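Local coordinates for 3-oxoacyl-[acyl-carrier-protein] reductase (Sinorhizobium meliloti, PDB 3U9L), which probably acts as an NADPH-dependent 3-oxoacyl-[acyl-carrier-protein] reductase of the short-chain dehydrogenase/reductase family, at residues A[116-121]-A[158-163]; A[152-157]-A[229-234]; A[182-187]-A[254-259]; A[282-287]-A[294-299]. One frame throughout, in Å; residues are numbered along the deposited sequence.

Contact 1 of 4, residues A[116-121]-A[158-163]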
loop_
_atom_site.group_PDB
_atom_site.type_symbol
_atom_site.label_atom_id
_atom_site.label_comp_id
_atom_site.label_asym_id
_atom_site.label_seq_id
_atom_site.Cartn_x
_atom_site.Cartn_y
_atom_site.Cartn_z
ATOM N N ASP A 116 5.566 -9.610 0.192
ATOM C CA ASP A 116 5.539 -10.884 0.870
ATOM C C ASP A 116 5.944 -10.686 2.327
ATOM O O ASP A 116 5.235 -10.985 3.221
ATOM C CB ASP A 116 6.440 -11.920 0.191
ATOM C CG ASP A 116 6.231 -13.350 0.725
ATOM O OD1 ASP A 116 5.217 -13.679 1.264
ATOM O OD2 ASP A 116 7.094 -14.162 0.551
ATOM N N ILE A 117 7.105 -10.132 2.514
ATOM C CA ILE A 117 7.632 -9.933 3.885
ATOM C C ILE A 117 6.803 -9.000 4.787
ATOM O O ILE A 117 6.635 -9.239 5.997
ATOM C CB ILE A 117 9.088 -9.389 3.871
ATOM C CG1 ILE A 117 10.020 -10.353 3.127
ATOM C CG2 ILE A 117 9.601 -9.219 5.323
ATOM C CD1 ILE A 117 11.522 -9.832 2.981
ATOM N N ASN A 118 6.312 -7.917 4.225
ATOM C CA ASN A 118 5.702 -6.894 5.069
ATOM C C ASN A 118 4.168 -6.998 5.133
ATOM O O ASN A 118 3.552 -6.509 6.080
ATOM C CB ASN A 118 6.103 -5.516 4.570
ATOM C CG ASN A 118 7.573 -5.159 4.922
ATOM O OD1 ASN A 118 7.873 -4.818 6.051
ATOM N ND2 ASN A 118 8.460 -5.197 3.920
ATOM N N VAL A 119 3.567 -7.665 4.151
ATOM C CA VAL A 119 2.107 -7.787 4.103
ATOM C C VAL A 119 1.566 -9.229 4.095
ATOM O O VAL A 119 0.724 -9.602 4.917
ATOM C CB VAL A 119 1.526 -7.001 2.858
ATOM C CG1 VAL A 119 0.009 -7.195 2.779
ATOM C CG2 VAL A 119 1.831 -5.489 2.975
ATOM N N LEU A 120 2.021 -10.041 3.152
ATOM C CA LEU A 120 1.528 -11.406 3.033
ATOM C C LEU A 120 1.844 -12.158 4.318
ATOM O O LEU A 120 1.104 -13.031 4.748
ATOM C CB LEU A 120 2.182 -12.099 1.840
ATOM C CG LEU A 120 1.854 -11.542 0.446
ATOM C CD1 LEU A 120 2.302 -12.572 -0.623
ATOM C CD2 LEU A 120 0.386 -11.200 0.301
ATOM N N SER A 121 2.957 -11.796 4.950
ATOM C CA SER A 121 3.282 -12.312 6.253
ATOM C C SER A 121 2.118 -12.185 7.239
ATOM O O SER A 121 1.785 -13.152 7.930
ATOM C CB SER A 121 4.499 -11.549 6.802
ATOM O OG SER A 121 4.221 -10.160 6.889
ATOM N N ALA A 158 10.913 3.121 -2.075
ATOM C CA ALA A 158 9.556 2.848 -2.611
ATOM C C ALA A 158 9.009 1.453 -2.351
ATOM O O ALA A 158 7.904 1.326 -1.879
ATOM C CB ALA A 158 9.385 3.256 -4.076
ATOM N N PRO A 159 9.779 0.386 -2.636
ATOM C CA PRO A 159 9.148 -0.928 -2.411
ATOM C C PRO A 159 8.768 -1.183 -0.943
ATOM O O PRO A 159 7.849 -1.949 -0.654
ATOM C CB PRO A 159 10.253 -1.928 -2.794
ATOM C CG PRO A 159 11.298 -1.123 -3.563
ATOM C CD PRO A 159 11.219 0.265 -2.955
ATOM N N TYR A 160 9.518 -0.590 -0.029
ATOM C CA TYR A 160 9.266 -0.686 1.385
ATOM C C TYR A 160 8.056 0.162 1.824
ATOM O O TYR A 160 7.142 -0.347 2.452
ATOM C CB TYR A 160 10.518 -0.283 2.185
ATOM C CG TYR A 160 10.257 -0.223 3.658
ATOM C CD1 TYR A 160 9.893 -1.376 4.377
ATOM C CD2 TYR A 160 10.319 0.977 4.337
ATOM C CE1 TYR A 160 9.623 -1.328 5.728
ATOM C CE2 TYR A 160 10.075 1.041 5.681
ATOM C CZ TYR A 160 9.715 -0.112 6.380
ATOM O OH TYR A 160 9.451 -0.013 7.738
ATOM N N PHE A 161 8.089 1.449 1.533
ATOM C CA PHE A 161 6.995 2.360 1.836
ATOM C C PHE A 161 5.680 1.887 1.187
ATOM O O PHE A 161 4.658 2.039 1.786
ATOM C CB PHE A 161 7.321 3.788 1.365
ATOM C CG PHE A 161 8.386 4.513 2.226
ATOM C CD1 PHE A 161 8.799 3.985 3.422
ATOM C CD2 PHE A 161 8.900 5.749 1.823
ATOM C CE1 PHE A 161 9.743 4.652 4.225
ATOM C CE2 PHE A 161 9.848 6.431 2.616
ATOM C CZ PHE A 161 10.246 5.882 3.819
ATOM N N ALA A 162 5.718 1.386 -0.059
ATOM C CA ALA A 162 4.532 0.791 -0.678
ATOM C C ALA A 162 3.960 -0.336 0.199
ATOM O O ALA A 162 2.750 -0.413 0.471
ATOM C CB ALA A 162 4.908 0.213 -2.036
ATOM N N ALA A 163 4.810 -1.278 0.573
ATOM C CA ALA A 163 4.351 -2.411 1.356
ATOM C C ALA A 163 3.787 -1.943 2.687
ATOM O O ALA A 163 2.776 -2.452 3.135
ATOM C CB ALA A 163 5.435 -3.416 1.548
#
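N118 uses ND2 as a double donor, to the backbone carbonyls of H97 and L114, while its CB packs against CB of A163 at 3.7 Å. CG stands anti to the carbonyl carbon (chi1 -75°), which brings the amide to the edge of the Y160 ring. There OD1 lies near the plane of the ring, 3.9 Å from Y160 CE1. Amide and ring planes are 67° apart, and the two side chains cross at about a right angle. V119 sends its CG2 branch to the backbone of A163, 3.2 Å from A163 O, a tight approach. CG2 also comes 4.4 Å from A163 CB. The two helix segments run nearly parallel, 13° apart. Helix 108-136 has a wider pi-type turn here, with S121 N bonded to D116 O at 3.0 Å. Y160 and K164 fit the YxxxK motif of the short-chain dehydrogenases, and N118 touches K164. In this family such a tyrosine and lysine serve in catalysis, often with an asparagine from the neighbouring helix, so the site here is probably similar. The contact itself is van der Waals packing. The two carbonyl bonds probably help to hold the N118 amide in its rotation beside the Y160 ring.

Contact 2 of 4, residues A[152-157]-A[229-234]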
loop_
_atom_site.group_PDB
_atom_site.type_symbol
_atom_site.label_atom_id
_atom_site.label_comp_id
_atom_site.label_asym_id
_atom_site.label_seq_id
_atom_site.Cartn_x
_atom_site.Cartn_y
_atom_site.Cartn_z
ATOM N N GLY A 152 5.700 12.999 6.363
ATOM C CA GLY A 152 6.735 13.410 5.422
ATOM C C GLY A 152 7.722 12.271 5.285
ATOM O O GLY A 152 8.098 11.646 6.279
ATOM N N THR A 153 8.182 11.971 4.074
ATOM C CA THR A 153 9.052 10.797 3.909
ATOM C C THR A 153 10.228 11.082 2.958
ATOM O O THR A 153 10.213 12.025 2.156
ATOM C CB THR A 153 8.274 9.618 3.239
ATOM O OG1 THR A 153 7.685 10.136 2.055
ATOM C CG2 THR A 153 7.167 9.067 4.062
ATOM N N PRO A 154 11.281 10.272 3.049
ATOM C CA PRO A 154 12.370 10.395 2.049
ATOM C C PRO A 154 12.045 9.609 0.756
ATOM O O PRO A 154 11.290 8.648 0.763
ATOM C CB PRO A 154 13.578 9.745 2.749
ATOM C CG PRO A 154 12.919 8.728 3.777
ATOM C CD PRO A 154 11.551 9.301 4.118
ATOM N N PRO A 155 12.646 10.010 -0.363
ATOM C CA PRO A 155 12.584 9.173 -1.557
ATOM C C PRO A 155 13.483 7.935 -1.372
ATOM O O PRO A 155 14.206 7.864 -0.380
ATOM C CB PRO A 155 13.171 10.100 -2.652
ATOM C CG PRO A 155 13.170 11.474 -2.050
ATOM C CD PRO A 155 13.314 11.293 -0.593
ATOM N N TYR A 156 13.497 7.016 -2.324
ATOM C CA TYR A 156 14.474 5.915 -2.340
ATOM C C TYR A 156 14.186 4.767 -1.429
ATOM O O TYR A 156 15.098 3.970 -1.165
ATOM C CB TYR A 156 15.963 6.376 -2.135
ATOM C CG TYR A 156 16.624 6.845 -3.424
ATOM C CD1 TYR A 156 15.876 7.483 -4.400
ATOM C CD2 TYR A 156 18.014 6.711 -3.642
ATOM C CE1 TYR A 156 16.466 7.951 -5.602
ATOM C CE2 TYR A 156 18.628 7.188 -4.864
ATOM C CZ TYR A 156 17.833 7.793 -5.826
ATOM O OH TYR A 156 18.325 8.271 -7.017
ATOM N N LEU A 157 12.944 4.650 -0.953
ATOM C CA LEU A 157 12.541 3.422 -0.246
ATOM C C LEU A 157 11.197 2.892 -0.796
ATOM O O LEU A 157 10.457 2.249 -0.066
ATOM C CB LEU A 157 12.441 3.635 1.274
ATOM C CG LEU A 157 13.758 3.885 2.039
ATOM C CD1 LEU A 157 14.051 5.359 2.035
ATOM C CD2 LEU A 157 13.690 3.310 3.495
ATOM N N LYS A 229 21.831 11.395 4.675
ATOM C CA LYS A 229 22.424 12.382 5.575
ATOM C C LYS A 229 21.321 13.366 6.005
ATOM O O LYS A 229 21.168 13.647 7.163
ATOM C CB LYS A 229 23.576 13.111 4.810
ATOM C CG LYS A 229 24.365 14.070 5.601
ATOM C CD LYS A 229 25.866 14.178 5.079
ATOM C CE LYS A 229 26.050 15.394 4.173
ATOM N NZ LYS A 229 27.468 15.959 4.078
ATOM N N ALA A 230 20.529 13.852 5.063
ATOM C CA ALA A 230 19.529 14.858 5.429
ATOM C C ALA A 230 18.500 14.269 6.429
ATOM O O ALA A 230 18.088 14.915 7.384
ATOM C CB ALA A 230 18.808 15.384 4.174
ATOM N N PHE A 231 18.129 13.007 6.236
ATOM C CA PHE A 231 17.131 12.433 7.106
ATOM C C PHE A 231 17.686 11.919 8.427
ATOM O O PHE A 231 16.984 11.912 9.437
ATOM C CB PHE A 231 16.321 11.364 6.371
ATOM C CG PHE A 231 15.262 11.953 5.501
ATOM C CD1 PHE A 231 13.947 12.090 5.981
ATOM C CD2 PHE A 231 15.566 12.392 4.228
ATOM C CE1 PHE A 231 12.970 12.678 5.162
ATOM C CE2 PHE A 231 14.585 12.950 3.413
ATOM C CZ PHE A 231 13.307 13.100 3.875
ATOM N N ALA A 232 18.928 11.460 8.417
ATOM C CA ALA A 232 19.590 11.145 9.687
ATOM C C ALA A 232 19.630 12.380 10.563
ATOM O O ALA A 232 19.386 12.284 11.741
ATOM C CB ALA A 232 21.031 10.621 9.459
ATOM N N ALA A 233 19.917 13.535 9.980
ATOM C CA ALA A 233 20.146 14.743 10.749
ATOM C C ALA A 233 18.954 15.258 11.549
ATOM O O ALA A 233 19.149 15.999 12.543
ATOM C CB ALA A 233 20.675 15.855 9.857
ATOM N N ILE A 234 17.735 14.904 11.139
ATOM C CA ILE A 234 16.554 15.368 11.864
ATOM C C ILE A 234 16.114 14.440 13.025
ATOM O O ILE A 234 15.175 14.751 13.743
ATOM C CB ILE A 234 15.344 15.549 10.930
ATOM C CG1 ILE A 234 14.923 14.235 10.307
ATOM C CG2 ILE A 234 15.650 16.606 9.862
ATOM C CD1 ILE A 234 13.570 14.434 9.419
#
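P154 and F231 bring their backbones closest here, with 7.2 Å between P154 CA and F231 CA. Segment 152-157 has no regular structure, and L157 holds the N-cap position of helix 158-179. Segment 229-234 lies on helix 223-233, where A233 N bonds to K229 O. P154 and F231 both direct their CB toward the other segment. The result is a CH-pi contact. P154 CB sits over one face of the F231 ring, 3.5 Å from the centroid and only 13° off the ring normal. With CG anti to the carbonyl carbon (chi1 -80°), the ring is carried off the helix to present a face to P154 CB. The closest approach between the side chains is P154 CB to F231 CE2, 3.4 Å. The far end of the ring also meets the backbone, with F231 CZ 3.4 Å from P154 CA. T153 O approaches F231 CZ obliquely at 3.7 Å.

In the Rossmann-type fold of this family, the loop belongs to the crossover from strand 139-144 to helix 158-179. Helix 223-233 lies in the insertion between strand 183-190 and helix 242-252. In relatives this insertion often helps to cover the substrate cleft. Cutting the F231 ring back to an alanine is likely to leave P154 CB without its aromatic face and to open a gap between loop and helix. I227, one turn earlier on the same helix, also packs on P154. The second subunit closes in as well: its M286 packs on F231, and its Q173 NE2 bonds to P154 O.

Contact 3 of 4, residues A[182-187]-A[254-259]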
loop_
_atom_site.group_PDB
_atom_site.type_symbol
_atom_site.label_atom_id
_atom_site.label_comp_id
_atom_site.label_asym_id
_atom_site.label_seq_id
_atom_site.Cartn_x
_atom_site.Cartn_y
_atom_site.Cartn_z
ATOM N N GLY A 182 -16.011 -8.891 18.366
ATOM C CA GLY A 182 -15.416 -8.515 19.623
ATOM C C GLY A 182 -13.895 -8.252 19.653
ATOM O O GLY A 182 -13.321 -8.049 20.741
ATOM N N ILE A 183 -13.239 -8.286 18.487
ATOM C CA ILE A 183 -11.795 -8.135 18.405
ATOM C C ILE A 183 -11.369 -6.661 18.217
ATOM O O ILE A 183 -11.866 -5.958 17.343
ATOM C CB ILE A 183 -11.189 -9.062 17.356
ATOM C CG1 ILE A 183 -11.387 -10.520 17.822
ATOM C CG2 ILE A 183 -9.683 -8.792 17.125
ATOM C CD1 ILE A 183 -11.223 -11.493 16.621
ATOM N N GLU A 184 -10.485 -6.224 19.091
ATOM C CA GLU A 184 -10.041 -4.849 19.145
ATOM C C GLU A 184 -8.787 -4.685 18.279
ATOM O O GLU A 184 -8.061 -5.653 18.051
ATOM C CB GLU A 184 -9.708 -4.493 20.588
ATOM C CG GLU A 184 -9.883 -3.005 20.905
ATOM C CD GLU A 184 -9.957 -2.714 22.427
ATOM O OE1 GLU A 184 -10.057 -3.731 23.196
ATOM O OE2 GLU A 184 -9.933 -1.478 22.812
ATOM N N THR A 185 -8.515 -3.458 17.850
ATOM C CA THR A 185 -7.338 -3.152 17.045
ATOM C C THR A 185 -6.653 -1.908 17.576
ATOM O O THR A 185 -7.317 -0.904 17.917
ATOM C CB THR A 185 -7.716 -2.832 15.603
ATOM O OG1 THR A 185 -8.250 -4.006 14.976
ATOM C CG2 THR A 185 -6.472 -2.393 14.802
ATOM N N SER A 186 -5.329 -1.945 17.609
ATOM C CA SER A 186 -4.571 -0.760 17.899
ATOM C C SER A 186 -3.346 -0.745 16.957
ATOM O O SER A 186 -2.697 -1.794 16.737
ATOM C CB SER A 186 -4.222 -0.732 19.410
ATOM O OG SER A 186 -3.416 0.409 19.662
ATOM N N ILE A 187 -3.052 0.416 16.352
ATOM C CA ILE A 187 -2.008 0.505 15.380
ATOM C C ILE A 187 -0.921 1.450 15.925
ATOM O O ILE A 187 -1.180 2.584 16.307
ATOM C CB ILE A 187 -2.492 1.070 14.031
ATOM C CG1 ILE A 187 -3.633 0.186 13.447
ATOM C CG2 ILE A 187 -1.283 1.162 13.074
ATOM C CD1 ILE A 187 -4.351 0.636 12.146
ATOM N N THR A 254 -4.201 -1.067 28.939
ATOM C CA THR A 254 -5.406 -0.243 28.981
ATOM C C THR A 254 -6.613 -1.158 28.989
ATOM O O THR A 254 -6.573 -2.215 28.368
ATOM C CB THR A 254 -5.473 0.666 27.750
ATOM O OG1 THR A 254 -4.385 1.566 27.811
ATOM C CG2 THR A 254 -6.769 1.487 27.735
ATOM N N ALA A 255 -7.694 -0.758 29.669
ATOM C CA ALA A 255 -8.882 -1.615 29.782
ATOM C C ALA A 255 -9.507 -1.923 28.425
ATOM O O ALA A 255 -9.423 -1.125 27.485
ATOM C CB ALA A 255 -9.933 -1.001 30.746
ATOM N N SER A 256 -10.144 -3.083 28.330
ATOM C CA SER A 256 -10.691 -3.516 27.068
ATOM C C SER A 256 -11.779 -2.546 26.627
ATOM O O SER A 256 -12.573 -2.069 27.447
ATOM C CB SER A 256 -11.282 -4.907 27.173
ATOM O OG SER A 256 -11.734 -5.272 25.885
ATOM N N GLY A 257 -11.817 -2.232 25.337
ATOM C CA GLY A 257 -12.773 -1.235 24.893
ATOM C C GLY A 257 -12.309 0.209 25.001
ATOM O O GLY A 257 -12.915 1.095 24.387
ATOM N N LYS A 258 -11.270 0.480 25.777
ATOM C CA LYS A 258 -10.724 1.842 25.833
ATOM C C LYS A 258 -9.332 2.007 25.195
ATOM O O LYS A 258 -8.654 3.007 25.428
ATOM C CB LYS A 258 -10.660 2.353 27.278
ATOM C CG LYS A 258 -12.035 2.381 28.022
ATOM C CD LYS A 258 -11.910 3.256 29.319
ATOM C CE LYS A 258 -11.420 2.478 30.570
ATOM N NZ LYS A 258 -12.429 1.452 31.104
ATOM N N ARG A 259 -8.893 1.034 24.416
ATOM C CA ARG A 259 -7.615 1.186 23.709
ATOM C C ARG A 259 -7.626 2.205 22.550
ATOM O O ARG A 259 -8.567 2.245 21.754
ATOM C CB ARG A 259 -7.135 -0.187 23.256
ATOM C CG ARG A 259 -6.930 -1.084 24.451
ATOM C CD ARG A 259 -6.407 -2.408 24.057
ATOM N NE ARG A 259 -5.966 -3.187 25.218
ATOM C CZ ARG A 259 -6.596 -4.268 25.690
ATOM N NH1 ARG A 259 -7.681 -4.732 25.078
ATOM N NH2 ARG A 259 -6.092 -4.928 26.732
HETATM O O HOH W 1 -8.689 0.755 19.314
#
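E184 reaches from strand 183-190 of the parallel Rossmann-type sheet to the type II beta turn A255-K258, and its carboxylate is satisfied by three donors of segment 254-259. OE1 takes two. The G257 backbone N meets it at 3.2 Å in an almost straight bond (174°), on the syn side, though tilted 32° out of the carboxylate plane. R259 NH1 adds a salt bridge to OE1, also 3.2 Å, from above the carboxylate plane and on the face opposite to G257 N. OE1 lies near the guanidinium plane, at its edge. OE2 accepts the R259 backbone N at 3.2 Å. The E184 chain is extended beyond CG, which carries its buried acid group out to the turn. R259 NE also bonds to V251 O and NH2 to V252 O, both at the end of helix 242-252. These bonds position the guanidinium beside E184; its positive charge, with the two backbone N-H donors, would probably favour the ionised carboxylate. G257, with phi 86°, occupies the third position of the turn, which is closed by K258 N bonding to A255 O at 3.0 Å. A water completes the junction, donating to T185 O at 2.6 Å and to R259 O at 2.9 Å.

Contact 4 of 4, residues A[282-287]-A[294-299]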
loop_
_atom_site.group_PDB
_atom_site.type_symbol
_atom_site.label_atom_id
_atom_site.label_comp_id
_atom_site.label_asym_id
_atom_site.label_seq_id
_atom_site.Cartn_x
_atom_site.Cartn_y
_atom_site.Cartn_z
ATOM N N LEU A 282 -11.840 11.269 8.771
ATOM C CA LEU A 282 -12.565 11.068 7.496
ATOM C C LEU A 282 -13.152 9.652 7.348
ATOM O O LEU A 282 -14.222 9.471 6.825
ATOM C CB LEU A 282 -11.650 11.336 6.266
ATOM C CG LEU A 282 -11.087 12.765 6.124
ATOM C CD1 LEU A 282 -9.860 12.814 5.090
ATOM C CD2 LEU A 282 -12.190 13.717 5.817
ATOM N N ARG A 283 -12.427 8.648 7.805
ATOM C CA ARG A 283 -12.895 7.270 7.700
ATOM C C ARG A 283 -14.055 6.985 8.633
ATOM O O ARG A 283 -15.015 6.319 8.257
ATOM C CB ARG A 283 -11.711 6.329 7.971
ATOM C CG ARG A 283 -10.760 6.248 6.771
ATOM C CD ARG A 283 -9.434 5.567 7.124
ATOM N NE ARG A 283 -8.582 5.594 5.925
ATOM C CZ ARG A 283 -7.258 5.402 5.912
ATOM N NH1 ARG A 283 -6.601 5.173 7.057
ATOM N NH2 ARG A 283 -6.616 5.439 4.753
ATOM N N ALA A 284 -13.963 7.462 9.873
ATOM C CA ALA A 284 -15.069 7.371 10.803
ATOM C C ALA A 284 -16.293 8.145 10.323
ATOM O O ALA A 284 -17.412 7.687 10.514
ATOM C CB ALA A 284 -14.647 7.821 12.280
ATOM N N GLU A 285 -16.073 9.333 9.757
ATOM C CA GLU A 285 -17.136 10.155 9.257
ATOM C C GLU A 285 -17.922 9.348 8.212
ATOM O O GLU A 285 -19.146 9.330 8.210
ATOM C CB GLU A 285 -16.589 11.455 8.615
ATOM C CG GLU A 285 -17.770 12.295 8.022
ATOM C CD GLU A 285 -17.307 13.538 7.214
ATOM O OE1 GLU A 285 -18.215 14.277 6.691
ATOM O OE2 GLU A 285 -16.055 13.782 7.102
HETATM N N MSE A 286 -17.199 8.609 7.379
HETATM C CA MSE A 286 -17.821 7.876 6.291
HETATM C C MSE A 286 -18.679 6.731 6.898
HETATM O O MSE A 286 -19.781 6.460 6.460
HETATM C CB MSE A 286 -16.778 7.360 5.322
HETATM C CG MSE A 286 -17.301 6.326 4.317
HETATM SE SE MSE A 286 -18.741 7.104 3.138
HETATM C CE MSE A 286 -17.602 8.102 1.914
ATOM N N LEU A 287 -18.200 6.088 7.944
ATOM C CA LEU A 287 -18.943 4.946 8.473
ATOM C C LEU A 287 -20.198 5.431 9.198
ATOM O O LEU A 287 -21.239 4.768 9.167
ATOM C CB LEU A 287 -18.023 4.127 9.399
ATOM C CG LEU A 287 -16.938 3.324 8.644
ATOM C CD1 LEU A 287 -16.059 2.618 9.669
ATOM C CD2 LEU A 287 -17.638 2.300 7.660
ATOM N N ASP A 294 -21.215 1.229 14.053
ATOM C CA ASP A 294 -20.940 0.177 15.038
ATOM C C ASP A 294 -19.603 -0.529 14.730
ATOM O O ASP A 294 -18.956 -1.084 15.628
ATOM C CB ASP A 294 -22.103 -0.839 15.108
ATOM C CG ASP A 294 -22.117 -1.801 13.909
ATOM O OD1 ASP A 294 -21.777 -3.018 14.066
ATOM O OD2 ASP A 294 -22.440 -1.348 12.790
ATOM N N LEU A 295 -19.192 -0.503 13.468
ATOM C CA LEU A 295 -17.913 -1.088 13.056
ATOM C C LEU A 295 -16.700 -0.358 13.667
ATOM O O LEU A 295 -15.584 -0.873 13.611
ATOM C CB LEU A 295 -17.781 -1.105 11.535
ATOM C CG LEU A 295 -18.896 -1.934 10.900
ATOM C CD1 LEU A 295 -18.643 -2.036 9.386
ATOM C CD2 LEU A 295 -19.027 -3.305 11.581
ATOM N N LEU A 296 -16.949 0.814 14.263
ATOM C CA LEU A 296 -15.888 1.649 14.818
ATOM C C LEU A 296 -15.599 1.191 16.218
ATOM O O LEU A 296 -14.629 1.632 16.835
ATOM C CB LEU A 296 -16.280 3.135 14.853
ATOM C CG LEU A 296 -16.302 3.725 13.423
ATOM C CD1 LEU A 296 -17.043 5.070 13.396
ATOM C CD2 LEU A 296 -14.838 3.875 12.854
ATOM N N LYS A 297 -16.446 0.306 16.731
ATOM C CA LYS A 297 -16.324 -0.056 18.132
ATOM C C LYS A 297 -16.584 -1.535 18.380
ATOM O O LYS A 297 -17.699 -1.971 18.322
ATOM C CB LYS A 297 -17.276 0.812 18.975
ATOM C CG LYS A 297 -17.073 0.618 20.469
ATOM C CD LYS A 297 -18.402 0.532 21.273
ATOM C CE LYS A 297 -19.128 1.903 21.305
ATOM N NZ LYS A 297 -20.109 2.075 22.455
ATOM N N PRO A 298 -15.539 -2.309 18.649
ATOM C CA PRO A 298 -15.635 -3.751 18.916
ATOM C C PRO A 298 -16.773 -4.098 19.880
ATOM O O PRO A 298 -16.953 -3.431 20.886
ATOM C CB PRO A 298 -14.287 -4.076 19.550
ATOM C CG PRO A 298 -13.372 -3.064 18.825
ATOM C CD PRO A 298 -14.168 -1.795 18.809
ATOM N N ARG A 299 -17.495 -5.069 19.575
ATOM C CA ARG A 299 -18.668 -5.491 20.283
ATOM C C ARG A 299 -18.416 -5.908 21.716
ATOM O O ARG A 299 -17.558 -6.722 21.981
ATOM C CB ARG A 299 -19.285 -6.646 19.539
ATOM C CG ARG A 299 -20.579 -7.078 20.119
ATOM C CD ARG A 299 -21.334 -7.985 19.189
ATOM N NE ARG A 299 -21.805 -7.339 17.980
ATOM C CZ ARG A 299 -22.526 -7.967 17.079
ATOM N NH1 ARG A 299 -22.867 -9.211 17.274
ATOM N NH2 ARG A 299 -22.949 -7.352 15.986
#
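L296 meets A284 and L287 where the chain, having left helix 272-289, turns back and packs a 3-10 turn (294-296) against that helix. D294 begins the segment. Its OD1 forms a salt bridge with R180 NE, which ties the turn to the region just after helix 158-179. L295 follows and points its CB toward the helix; its side chain also packs on R180 and on P155 of the second subunit. L296 then makes the real contact. Its CG is anti to the carbonyl carbon (chi1 -71°), and this sets both methyls against the helix. CD1 lies 3.8 Å from A284 CB. CD2 lies 3.6 Å from L287 CD1 and 4.0 Å from A284 CB, so it sits between the two residues. L287 CD1 also reaches L296 CG at 3.9 Å. R176 of helix 158-179 touches both leucines. With only a CB at L296, as in an alanine, L287 CD1 and A284 CB would probably face a gap. The contact is purely apolar and joins the C-terminal end of the modelled chain to helix 272-289. K297 comes next and ends the turn: its backbone N bonds to D294 O at 3.1 Å.

How the contacts relate
Contacts 1 and 2 share the crossover leading into helix 158-179 and touch directly: F161 CE2 is 3.2 Å from P154 O. Their centres lie about 19 Å apart. Contact 1 holds the tyrosine of the YxxxK motif, with K164 next along the helix, and so probably marks the active site. Contacts 3 and 4 form a second pair, with centres about 14 Å apart, and P298 CG packs 3.6 Å from I183 O. Contact 3 is remote from the motif, about 25 Å from contact 1 between centres. Across the dimer, residues of contact 2 pack against those of contact 4 of the second subunit, although within one chain their nearest atoms are about 14 Å apart.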